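Long-range contacts in BCL2-like 10 (Danio rerio, PDB 6FBX), which restrains apoptosis as a pro-survival member of the Bcl-2 family, holding the BH3 segment of the pro-apoptotic protein Bad in a groove on its surface: residues R10-L14 against A119-D124; K85-G89 against K130-L134; L16-I21 against F95-G99; E34-M39 against W140-C144. All coordinates share one frame; numbering follows the deposited sequence. Where two conformers were deposited one is given.

Contact 1 of 4, residues R10-L14 against A119-D124; sequences REQTL and AETIAD
The guanidinium of Arg10 offers an edge to the carboxylate of Asp124, while the methyl of Ala123 and the CB of Glu120 approach it obliquely. The two flat groups run nearly parallel, their planes 18° apart, and Arg10 NE gives its hydrogen to Asp124 OD2 at 2.8 Å. The bond is somewhat bent (147° at the hydrogen), and it reaches the oxygen from above the carboxylate plane. Farther out, Arg10 NH1 also makes a long salt bridge to Glu120 OE1, 4.0 Å away, so one arginine faces two acids a helical turn apart. With CG turned away from the backbone N (chi1 -166°) and a bend at the next bond, the arginine chain is laid beside Asp124, both pointing the same way.

Beneath these charges the packing is apolar. Ala123 is the small residue that lets the helices close in: its CB lies 3.5 Å from Arg10 O and 3.8 Å from Leu14 CB. Leu14 CD1 reaches past it to Ala119 CB at 3.9 Å, and Thr13 CG2 rests 3.6 Å from Ala123 CA. Thr13 OG1 is satisfied by Leu9 O and by the indole nitrogen of Trp140.

Helices 2-24 and 112-129 thus run roughly antiparallel here, with Ile122 turned onto helix 88-107 and Thr121 facing helix 69-80.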
loop_
_atom_site.group_PDB
_atom_site.type_symbol
_atom_site.label_atom_id
_atom_site.label_comp_id
_atom_site.label_asym_id
_atom_site.label_seq_id
_atom_site.Cartn_x
_atom_site.Cartn_y
_atom_site.Cartn_z
ATOM N N ARG A 10 -0.225 12.711 6.093
ATOM C CA ARG A 10 1.009 12.011 5.760
ATOM C C ARG A 10 1.548 11.259 6.972
ATOM O O ARG A 10 1.962 10.099 6.859
ATOM C CB ARG A 10 2.041 13.004 5.225
ATOM C CG ARG A 10 3.231 12.356 4.531
ATOM C CD ARG A 10 4.485 12.380 5.390
ATOM N NE ARG A 10 5.634 11.825 4.677
ATOM C CZ ARG A 10 6.823 11.595 5.223
ATOM N NH1 ARG A 10 7.803 11.089 4.485
ATOM N NH2 ARG A 10 7.041 11.872 6.504
ATOM N N GLU A 11 1.523 11.888 8.147
ATOM C CA GLU A 11 2.035 11.222 9.341
ATOM C C GLU A 11 1.134 10.065 9.761
ATOM O O GLU A 11 1.629 9.004 10.159
ATOM C CB GLU A 11 2.186 12.228 10.482
ATOM C CG GLU A 11 2.826 11.643 11.733
ATOM C CD GLU A 11 4.135 10.928 11.440
ATOM O OE1 GLU A 11 5.027 11.545 10.816
ATOM O OE2 GLU A 11 4.265 9.744 11.818
ATOM N N GLN A 12 -0.188 10.249 9.689
ATOM C CA GLN A 12 -1.102 9.159 10.014
ATOM C C GLN A 12 -0.886 7.972 9.085
ATOM O O GLN A 12 -0.898 6.814 9.525
ATOM C CB GLN A 12 -2.553 9.634 9.928
ATOM C CG GLN A 12 -2.923 10.706 10.936
ATOM C CD GLN A 12 -2.907 10.188 12.356
ATOM O OE1 GLN A 12 -3.725 9.349 12.730
ATOM N NE2 GLN A 12 -1.965 10.677 13.154
ATOM N N THR A 13 -0.694 8.243 7.793
ATOM C CA THR A 13 -0.466 7.175 6.828
ATOM C C THR A 13 0.881 6.502 7.060
ATOM O O THR A 13 0.995 5.276 6.943
ATOM C CB THR A 13 -0.550 7.735 5.407
ATOM O OG1 THR A 13 -1.819 8.376 5.218
ATOM C CG2 THR A 13 -0.387 6.629 4.372
ATOM N N LEU A 14 1.913 7.284 7.388
ATOM C CA LEU A 14 3.229 6.707 7.634
ATOM C C LEU A 14 3.178 5.709 8.783
ATOM O O LEU A 14 3.711 4.598 8.682
ATOM C CB LEU A 14 4.239 7.819 7.926
ATOM C CG LEU A 14 5.690 7.384 8.150
ATOM C CD1 LEU A 14 6.266 6.719 6.905
ATOM C CD2 LEU A 14 6.537 8.570 8.562
ATOM N N ALA A 119 7.439 2.844 3.033
ATOM C CA ALA A 119 6.393 3.422 3.869
ATOM C C ALA A 119 6.244 4.914 3.605
ATOM O O ALA A 119 5.122 5.431 3.509
ATOM C CB ALA A 119 6.703 3.172 5.346
ATOM N N GLU A 120 7.366 5.624 3.492
ATOM C CA GLU A 120 7.315 7.055 3.219
ATOM C C GLU A 120 6.735 7.336 1.840
ATOM O O GLU A 120 6.042 8.341 1.653
ATOM C CB GLU A 120 8.715 7.657 3.343
ATOM C CG GLU A 120 9.274 7.611 4.754
ATOM C CD GLU A 120 10.695 8.127 4.840
ATOM O OE1 GLU A 120 10.953 9.019 5.675
ATOM O OE2 GLU A 120 11.553 7.647 4.069
ATOM N N THR A 121 7.003 6.462 0.867
ATOM C CA THR A 121 6.440 6.642 -0.467
ATOM C C THR A 121 4.920 6.532 -0.442
ATOM O O THR A 121 4.223 7.348 -1.058
ATOM C CB THR A 121 7.048 5.619 -1.425
ATOM O OG1 THR A 121 8.461 5.839 -1.507
ATOM C CG2 THR A 121 6.442 5.738 -2.816
ATOM N N ILE A 122 4.386 5.533 0.265
ATOM C CA ILE A 122 2.936 5.428 0.422
ATOM C C ILE A 122 2.395 6.673 1.110
ATOM O O ILE A 122 1.394 7.258 0.682
ATOM C CB ILE A 122 2.565 4.156 1.206
ATOM C CG1 ILE A 122 2.854 2.904 0.375
ATOM C CG2 ILE A 122 1.087 4.188 1.619
ATOM C CD1 ILE A 122 2.712 1.607 1.155
ATOM N N ALA A 123 3.046 7.085 2.199
ATOM C CA ALA A 123 2.571 8.231 2.968
ATOM C C ALA A 123 2.555 9.497 2.119
ATOM O O ALA A 123 1.585 10.263 2.147
ATOM C CB ALA A 123 3.446 8.421 4.208
ATOM N N ASP A 124 3.627 9.744 1.364
ATOM C CA ASP A 124 3.674 10.945 0.534
ATOM C C ASP A 124 2.584 10.922 -0.530
ATOM O O ASP A 124 1.967 11.953 -0.824
ATOM C CB ASP A 124 5.048 11.094 -0.121
ATOM C CG ASP A 124 6.121 11.536 0.857
ATOM O OD1 ASP A 124 7.314 11.269 0.595
ATOM O OD2 ASP A 124 5.775 12.142 1.892
#

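Contact 2 of 4, residues K85-G89 against K130-L134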
loop_
_atom_site.group_PDB
_atom_site.type_symbol
_atom_site.label_atom_id
_atom_site.label_comp_id
_atom_site.label_asym_id
_atom_site.label_seq_id
_atom_site.Cartn_x
_atom_site.Cartn_y
_atom_site.Cartn_z
ATOM N N LYS A 85 -10.049 7.025 -10.960
ATOM C CA LYS A 85 -10.891 6.555 -9.872
ATOM C C LYS A 85 -10.042 6.132 -8.679
ATOM O O LYS A 85 -8.901 5.683 -8.822
ATOM C CB LYS A 85 -11.770 5.390 -10.329
ATOM C CG LYS A 85 -12.642 5.723 -11.532
ATOM C CD LYS A 85 -13.374 4.501 -12.061
ATOM C CE LYS A 85 -14.017 4.787 -13.412
ATOM N NZ LYS A 85 -14.584 3.562 -14.042
ATOM N N MET A 86 -10.623 6.281 -7.494
ATOM C CA MET A 86 -9.952 5.988 -6.239
ATOM C C MET A 86 -10.955 5.337 -5.303
ATOM O O MET A 86 -12.102 5.781 -5.215
ATOM C CB MET A 86 -9.392 7.270 -5.611
ATOM C CG MET A 86 -8.539 7.062 -4.380
ATOM S SD MET A 86 -6.913 6.402 -4.772
ATOM C CE MET A 86 -6.035 6.843 -3.276
ATOM N N ASN A 87 -10.533 4.278 -4.617
ATOM C CA ASN A 87 -11.395 3.634 -3.634
ATOM C C ASN A 87 -10.523 2.901 -2.623
ATOM O O ASN A 87 -9.315 2.737 -2.813
ATOM C CB ASN A 87 -12.410 2.695 -4.304
ATOM C CG ASN A 87 -11.756 1.540 -5.038
ATOM O OD1 ASN A 87 -10.906 0.842 -4.494
ATOM N ND2 ASN A 87 -12.162 1.331 -6.284
ATOM N N TRP A 88 -11.152 2.474 -1.525
ATOM C CA TRP A 88 -10.388 1.860 -0.441
ATOM C C TRP A 88 -9.791 0.520 -0.857
ATOM O O TRP A 88 -8.727 0.139 -0.357
ATOM C CB TRP A 88 -11.268 1.683 0.796
ATOM C CG TRP A 88 -11.551 2.954 1.540
ATOM C CD1 TRP A 88 -12.781 3.481 1.829
ATOM C CD2 TRP A 88 -10.589 3.856 2.102
ATOM N NE1 TRP A 88 -12.642 4.655 2.534
ATOM C CE2 TRP A 88 -11.307 4.907 2.714
ATOM C CE3 TRP A 88 -9.191 3.879 2.145
ATOM C CZ2 TRP A 88 -10.670 5.969 3.360
ATOM C CZ3 TRP A 88 -8.561 4.934 2.790
ATOM C CH2 TRP A 88 -9.300 5.965 3.384
ATOM N N GLY A 89 -10.454 -0.206 -1.758
ATOM C CA GLY A 89 -9.906 -1.473 -2.218
ATOM C C GLY A 89 -8.564 -1.308 -2.905
ATOM O O GLY A 89 -7.654 -2.119 -2.719
ATOM N N LYS A 130 -3.099 12.478 -2.855
ATOM C CA LYS A 130 -4.502 12.092 -2.752
ATOM C C LYS A 130 -5.166 12.646 -1.493
ATOM O O LYS A 130 -6.139 12.075 -0.995
ATOM C CB LYS A 130 -4.631 10.571 -2.790
ATOM C CG LYS A 130 -4.044 9.928 -4.039
ATOM C CD LYS A 130 -4.697 10.473 -5.300
ATOM C CE LYS A 130 -4.260 9.712 -6.538
ATOM N NZ LYS A 130 -4.925 10.230 -7.769
ATOM N N GLN A 131 -4.667 13.769 -0.976
ATOM C CA GLN A 131 -5.209 14.307 0.269
ATOM C C GLN A 131 -6.690 14.647 0.138
ATOM O O GLN A 131 -7.465 14.438 1.077
ATOM C CB GLN A 131 -4.414 15.538 0.702
ATOM C CG GLN A 131 -4.413 16.680 -0.297
ATOM C CD GLN A 131 -3.460 17.788 0.106
ATOM O OE1 GLN A 131 -3.835 18.714 0.821
ATOM N NE2 GLN A 131 -2.213 17.687 -0.344
ATOM N N ASP A 132 -7.108 15.171 -1.017
ATOM C CA ASP A 132 -8.505 15.573 -1.157
ATOM C C ASP A 132 -9.437 14.370 -1.077
ATOM O O ASP A 132 -10.461 14.416 -0.385
ATOM C CB ASP A 132 -8.713 16.336 -2.466
ATOM C CG ASP A 132 -8.124 17.737 -2.427
ATOM O OD1 ASP A 132 -7.908 18.270 -1.316
ATOM O OD2 ASP A 132 -7.886 18.312 -3.510
ATOM N N TRP A 133 -9.102 13.283 -1.770
ATOM C CA TRP A 133 -9.925 12.080 -1.687
ATOM C C TRP A 133 -9.928 11.517 -0.272
ATOM O O TRP A 133 -10.981 11.154 0.264
ATOM C CB TRP A 133 -9.433 11.021 -2.672
ATOM C CG TRP A 133 -10.375 9.864 -2.762
ATOM C CD1 TRP A 133 -11.431 9.739 -3.614
ATOM C CD2 TRP A 133 -10.365 8.680 -1.957
ATOM N NE1 TRP A 133 -12.078 8.548 -3.395
ATOM C CE2 TRP A 133 -11.442 7.879 -2.383
ATOM C CE3 TRP A 133 -9.551 8.220 -0.919
ATOM C CZ2 TRP A 133 -11.725 6.644 -1.806
ATOM C CZ3 TRP A 133 -9.833 6.991 -0.351
ATOM C CH2 TRP A 133 -10.910 6.219 -0.795
ATOM N N LEU A 134 -8.748 11.429 0.350
ATOM C CA LEU A 134 -8.670 10.920 1.717
ATOM C C LEU A 134 -9.581 11.708 2.650
ATOM O O LEU A 134 -10.331 11.128 3.443
ATOM C CB LEU A 134 -7.226 10.972 2.222
ATOM C CG LEU A 134 -6.333 9.753 2.015
ATOM C CD1 LEU A 134 -4.963 10.041 2.616
ATOM C CD2 LEU A 134 -6.929 8.498 2.640
HETATM O O HOH W 1 -7.231 8.691 -8.948
#
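Met86 and Trp88 take hold of Trp133 in different ways, one over a ring face and one at its edge. The aromatic part is a T-shaped pair: the benzo edge of Trp133 points into the face of Trp88, with CH2 of Trp133 near the centre of that face. The six-membered rings have centroids 4.9 Å apart and planes at 69°.

A CH-pi contact covers one face of Trp133. Met86 CG stands 3.6 Å from the centroid of its five-membered ring, nearly on the normal. Because the methionine chain bends at chi2 (74°), SD is carried over the six-membered ring in a more distant Met-aromatic contact, and CE reaches Lys130 CG at 3.8 Å.

A further apolar contact brings Leu134 CD2 to 3.5 Å from Trp88 CH2, the methyl oblique to the ring. One water-mediated link is clear: a water accepts from Lys130 NZ at 3.0 Å and donates weakly to Lys85 O. Asn87, at the N-cap of helix 88-107, takes the backbone N of Arg90 with OD1 and also packs on an acidic side chain of the bound peptide.

Asn87, Trp88, Gly89 and Arg90 are the NWGR core of the BH1 motif, and Trp133 belongs to BH2. So far as the clear interactions go, the two motifs are joined mainly by apolar and ring contacts, with the water bridge lying toward the edge.

Contact 3 of 4, residues L16-I21 against F95-G99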
loop_
_atom_site.group_PDB
_atom_site.type_symbol
_atom_site.label_atom_id
_atom_site.label_comp_id
_atom_site.label_asym_id
_atom_site.label_seq_id
_atom_site.Cartn_x
_atom_site.Cartn_y
_atom_site.Cartn_z
ATOM N N LEU A 16 0.647 4.020 9.777
ATOM C CA LEU A 16 -0.098 2.853 9.324
ATOM C C LEU A 16 0.757 1.975 8.418
ATOM O O LEU A 16 0.808 0.751 8.584
ATOM C CB LEU A 16 -1.366 3.304 8.599
ATOM C CG LEU A 16 -2.438 2.244 8.367
ATOM C CD1 LEU A 16 -3.041 1.799 9.689
ATOM C CD2 LEU A 16 -3.515 2.788 7.438
ATOM N N ALA A 17 1.443 2.592 7.455
ATOM C CA ALA A 17 2.309 1.834 6.557
ATOM C C ALA A 17 3.459 1.186 7.314
ATOM O O ALA A 17 3.805 0.026 7.058
ATOM C CB ALA A 17 2.846 2.750 5.457
ATOM N N GLU A 18 4.073 1.916 8.247
ATOM C CA GLU A 18 5.165 1.336 9.021
ATOM C C GLU A 18 4.690 0.129 9.818
ATOM O O GLU A 18 5.402 -0.878 9.917
ATOM C CB GLU A 18 5.771 2.387 9.950
ATOM C CG GLU A 18 6.658 3.391 9.243
ATOM C CD GLU A 18 7.414 4.277 10.212
ATOM O OE1 GLU A 18 6.791 4.791 11.165
ATOM O OE2 GLU A 18 8.635 4.446 10.027
ATOM N N ASP A 19 3.489 0.205 10.391
ATOM C CA ASP A 19 2.981 -0.917 11.172
ATOM C C ASP A 19 2.743 -2.136 10.293
ATOM O O ASP A 19 3.133 -3.256 10.649
ATOM C CB ASP A 19 1.690 -0.538 11.893
ATOM C CG ASP A 19 1.061 -1.722 12.597
ATOM O OD1 ASP A 19 1.550 -2.095 13.683
ATOM O OD2 ASP A 19 0.101 -2.300 12.046
ATOM N N TYR A 20 2.085 -1.948 9.145
ATOM C CA TYR A 20 1.799 -3.094 8.293
ATOM C C TYR A 20 3.086 -3.722 7.778
ATOM O O TYR A 20 3.223 -4.949 7.757
ATOM C CB TYR A 20 0.904 -2.705 7.116
ATOM C CG TYR A 20 0.494 -3.931 6.345
ATOM C CD1 TYR A 20 -0.317 -4.891 6.939
ATOM C CD2 TYR A 20 0.957 -4.169 5.055
ATOM C CE1 TYR A 20 -0.678 -6.038 6.267
ATOM C CE2 TYR A 20 0.588 -5.316 4.365
ATOM C CZ TYR A 20 -0.223 -6.248 4.984
ATOM O OH TYR A 20 -0.588 -7.397 4.323
ATOM N N ILE A 21 4.046 -2.893 7.367
ATOM C CA ILE A 21 5.318 -3.416 6.878
ATOM C C ILE A 21 6.036 -4.197 7.974
ATOM O O ILE A 21 6.579 -5.283 7.728
ATOM C CB ILE A 21 6.171 -2.260 6.322
ATOM C CG1 ILE A 21 5.595 -1.809 4.979
ATOM C CG2 ILE A 21 7.627 -2.675 6.165
ATOM C CD1 ILE A 21 6.154 -0.498 4.468
ATOM N N PHE A 95 -1.079 -1.388 0.021
ATOM C CA PHE A 95 -0.483 -1.900 1.251
ATOM C C PHE A 95 -0.095 -3.367 1.107
ATOM O O PHE A 95 1.004 -3.765 1.508
ATOM C CB PHE A 95 -1.452 -1.710 2.426
ATOM C CG PHE A 95 -1.395 -0.340 3.042
ATOM C CD1 PHE A 95 -0.870 -0.158 4.312
ATOM C CD2 PHE A 95 -1.856 0.764 2.352
ATOM C CE1 PHE A 95 -0.813 1.096 4.882
ATOM C CE2 PHE A 95 -1.801 2.027 2.920
ATOM C CZ PHE A 95 -1.277 2.191 4.184
ATOM N N THR A 96 -0.980 -4.187 0.531
ATOM C CA THR A 96 -0.664 -5.601 0.342
ATOM C C THR A 96 0.597 -5.767 -0.492
ATOM O O THR A 96 1.513 -6.509 -0.121
ATOM C CB THR A 96 -1.830 -6.323 -0.332
ATOM O OG1 THR A 96 -3.026 -6.141 0.437
ATOM C CG2 THR A 96 -1.529 -7.812 -0.463
ATOM N N PHE A 97 0.651 -5.085 -1.636
ATOM C CA PHE A 97 1.804 -5.205 -2.520
ATOM C C PHE A 97 3.081 -4.753 -1.825
ATOM O O PHE A 97 4.122 -5.410 -1.935
ATOM C CB PHE A 97 1.561 -4.391 -3.789
ATOM C CG PHE A 97 2.676 -4.475 -4.783
ATOM C CD1 PHE A 97 3.102 -5.698 -5.258
ATOM C CD2 PHE A 97 3.287 -3.327 -5.257
ATOM C CE1 PHE A 97 4.131 -5.781 -6.175
ATOM C CE2 PHE A 97 4.316 -3.403 -6.179
ATOM C CZ PHE A 97 4.734 -4.631 -6.638
ATOM N N THR A 98 3.022 -3.637 -1.098
ATOM C CA THR A 98 4.222 -3.123 -0.445
ATOM C C THR A 98 4.674 -4.047 0.679
ATOM O O THR A 98 5.876 -4.204 0.917
ATOM C CB THR A 98 3.965 -1.712 0.079
ATOM O OG1 THR A 98 3.561 -0.871 -1.009
ATOM C CG2 THR A 98 5.221 -1.132 0.710
ATOM N N GLY A 99 3.725 -4.670 1.377
ATOM C CA GLY A 99 4.082 -5.648 2.390
ATOM C C GLY A 99 4.818 -6.843 1.816
ATOM O O GLY A 99 5.784 -7.332 2.407
HETATM O O HOH W 2 0.939 -8.072 2.265
#
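Leu16, Ala17, Tyr20 and Ile21 form the strip of helix 2-24 that packs on helix 88-107, the buried central helix of the Bcl-2 bundle. The local axes pass 9.8 Å apart and are inclined at 49°.

Phe95 contributes the largest buried surface here. With its CG beside the backbone N (chi1 -83°), it sends the ring across to helix 2-24, where CE1 comes 3.6 Å from Ala17 CA. The ring meets this helix largely by its rim: the carbonyl carbon of Leu16 and the CB of Tyr20 both lie near its plane. Leu16 CD2 closes on the far end of the ring, 4.0 Å from Phe95 CZ, the two side chains crossing at about a right angle.

Tyr20 reaches in the reverse direction. Its CG is swung away from the backbone N (chi1 -173°), which lays the ring along the backbone of helix 88-107. Tyr20 CE2 lies 3.3 Å from Phe95 O and 4.0 Å from Gly99 CA, the glycine putting no side chain in its way. The next residue, Ile21, touches Thr98 CG2 with its CD1 at 3.9 Å.

The tyrosine hydroxyl donates to a water at 2.7 Å from OH, and that water donates to Thr96 O at 2.9 Å. No direct hydrogen bond joins the two segments. The interface is thus held by close hydrocarbon packing, while the bridging water gives the polar end of the buried tyrosine a partner and ties it to a main-chain carbonyl.

Contact 4 of 4, residues E34-M39 against W140-C144; sequences ESAEAM and WEGFC
Ser35 O takes the hydrogen of Met39 N at 2.8 Å, the ordinary bond of helix 34-49, and the ring of Phe143 brings its edge up to the same oxygen, CE2 lying 4.1 Å away. Phe143 therefore sits against the backbone of helix 34-49 as well as its side chains, with Ala38 CB 3.9 Å from the same CE2.

Met39 fills the angle between two aromatic residues. Its CG is anti to the backbone N, and bends at chi2 (61°) and chi3 (78°) fold the chain so that the methyl comes to both rings. CE lies 3.6 Å from Phe143 CZ and 3.7 Å from Trp140 CZ3, oblique to each ring. The sulfur makes a Met-aromatic contact with Phe143, also at a slant. Within their own helix the two rings support each other, Trp140 CZ3 standing over the face of Phe143 toward its rim.

At the other end Ser35 and Cys144 bring the backbones close, their CA atoms 5.7 Å apart. In one of two deposited conformers Cys144 SG approaches Ser35 CB at 3.7 Å. The hydroxyl of Ser35 turns instead to Ser33.

No hydrogen bond crosses between these segments, whose axes are inclined at 52°. This is helix packing of the Bcl-2 fold: the short helix 139-146, which starts at the NGGW sequence of BH2, lies over the first turns of helix 34-49, and its aromatic residues also reach helix 88-107.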
loop_
_atom_site.group_PDB
_atom_site.type_symbol
_atom_site.label_atom_id
_atom_site.label_comp_id
_atom_site.label_asym_id
_atom_site.label_seq_id
_atom_site.Cartn_x
_atom_site.Cartn_y
_atom_site.Cartn_z
ATOM N N GLU A 34 -6.888 1.321 15.865
ATOM C CA GLU A 34 -7.989 0.593 15.247
ATOM C C GLU A 34 -7.783 0.466 13.741
ATOM O O GLU A 34 -8.079 -0.580 13.150
ATOM C CB GLU A 34 -9.312 1.294 15.556
ATOM C CG GLU A 34 -10.547 0.477 15.222
ATOM C CD GLU A 34 -11.820 1.301 15.265
ATOM O OE1 GLU A 34 -11.779 2.434 15.790
ATOM O OE2 GLU A 34 -12.860 0.819 14.770
ATOM N N SER A 35 -7.267 1.521 13.105
ATOM C CA SER A 35 -7.007 1.467 11.668
ATOM C C SER A 35 -5.911 0.465 11.340
ATOM O O SER A 35 -5.983 -0.224 10.316
ATOM C CB SER A 35 -6.644 2.860 11.149
ATOM O OG SER A 35 -5.582 3.424 11.895
ATOM N N ALA A 36 -4.892 0.364 12.196
ATOM C CA ALA A 36 -3.849 -0.633 11.987
ATOM C C ALA A 36 -4.412 -2.042 12.095
ATOM O O ALA A 36 -4.091 -2.911 11.276
ATOM C CB ALA A 36 -2.719 -0.428 12.992
ATOM N N GLU A 37 -5.256 -2.293 13.100
ATOM C CA GLU A 37 -5.897 -3.599 13.204
ATOM C C GLU A 37 -6.688 -3.916 11.942
ATOM O O GLU A 37 -6.644 -5.045 11.436
ATOM C CB GLU A 37 -6.807 -3.646 14.432
ATOM C CG GLU A 37 -7.443 -5.008 14.667
ATOM C CD GLU A 37 -8.122 -5.114 16.020
ATOM O OE1 GLU A 37 -8.629 -6.207 16.345
ATOM O OE2 GLU A 37 -8.144 -4.107 16.759
ATOM N N ALA A 38 -7.397 -2.923 11.404
ATOM C CA ALA A 38 -8.193 -3.143 10.201
ATOM C C ALA A 38 -7.311 -3.408 8.989
ATOM O O ALA A 38 -7.585 -4.324 8.204
ATOM C CB ALA A 38 -9.098 -1.940 9.947
ATOM N N MET A 39 -6.251 -2.617 8.811
ATOM C CA MET A 39 -5.397 -2.797 7.639
ATOM C C MET A 39 -4.667 -4.132 7.692
ATOM O O MET A 39 -4.535 -4.813 6.668
ATOM C CB MET A 39 -4.395 -1.649 7.526
ATOM C CG MET A 39 -3.485 -1.749 6.306
ATOM S SD MET A 39 -4.385 -1.714 4.745
ATOM C CE MET A 39 -4.727 0.037 4.592
ATOM N N TRP A 140 -8.434 7.674 7.548
ATOM C CA TRP A 140 -8.305 6.280 7.954
ATOM C C TRP A 140 -9.395 5.855 8.921
ATOM O O TRP A 140 -9.653 4.655 9.057
ATOM C CB TRP A 140 -6.925 6.048 8.560
ATOM C CG TRP A 140 -5.879 6.187 7.525
ATOM C CD1 TRP A 140 -4.958 7.186 7.412
ATOM C CD2 TRP A 140 -5.667 5.314 6.412
ATOM N NE1 TRP A 140 -4.176 6.981 6.302
ATOM C CE2 TRP A 140 -4.593 5.838 5.670
ATOM C CE3 TRP A 140 -6.280 4.136 5.974
ATOM C CZ2 TRP A 140 -4.111 5.220 4.516
ATOM C CZ3 TRP A 140 -5.801 3.524 4.832
ATOM C CH2 TRP A 140 -4.732 4.068 4.114
ATOM N N GLU A 141 -10.048 6.803 9.587
ATOM C CA GLU A 141 -11.211 6.449 10.388
ATOM C C GLU A 141 -12.385 6.084 9.488
ATOM O O GLU A 141 -13.157 5.173 9.804
ATOM C CB GLU A 141 -11.569 7.593 11.336
ATOM C CG GLU A 141 -10.461 7.930 12.331
ATOM C CD GLU A 141 -9.359 8.788 11.731
ATOM O OE1 GLU A 141 -8.213 8.725 12.224
ATOM O OE2 GLU A 141 -9.638 9.532 10.770
ATOM N N GLY A 142 -12.518 6.764 8.348
ATOM C CA GLY A 142 -13.518 6.363 7.371
ATOM C C GLY A 142 -13.214 5.005 6.766
ATOM O O GLY A 142 -14.123 4.207 6.520
ATOM N N PHE A 143 -11.933 4.733 6.504
ATOM C CA PHE A 143 -11.510 3.401 6.083
ATOM C C PHE A 143 -11.985 2.346 7.074
ATOM O O PHE A 143 -12.541 1.313 6.686
ATOM C CB PHE A 143 -9.983 3.391 5.938
ATOM C CG PHE A 143 -9.364 2.016 5.849
ATOM C CD1 PHE A 143 -9.349 1.319 4.654
ATOM C CD2 PHE A 143 -8.749 1.452 6.954
ATOM C CE1 PHE A 143 -8.756 0.065 4.570
ATOM C CE2 PHE A 143 -8.156 0.206 6.877
ATOM C CZ PHE A 143 -8.155 -0.486 5.685
ATOM N N CYS A 144 -11.793 2.612 8.367
ATOM C CA CYS A 144 -12.221 1.669 9.398
ATOM C C CYS A 144 -13.714 1.401 9.314
ATOM O O CYS A 144 -14.156 0.246 9.322
ATOM C CB CYS A 144 -11.880 2.213 10.782
ATOM S SG CYS A 144 -10.195 1.971 11.270
#

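Overall arrangement
Contacts 1 and 3 share helix 2-24 and meet in the core, where Ile122 CG2 touches Phe95 CE2 at 3.8 Å; their centres are about 10 Å apart. Contacts 2 and 4 join through an aromatic cluster, with Trp88 CE3 3.6 Å from Phe143 CD1. Leu16 of contact 3 fits under contact 4, its CD2 3.4 Å from Trp140 CE3. Contacts 2 and 3 do not touch, their centres lying about 17 Å apart, yet both draw on helix 88-107. That helix and its N-cap also serve the BH3 groove: Asn87 of contact 2 and Phe97 within the 95-99 segment both pack on the bound peptide, Phe97 pointing away from helix 2-24.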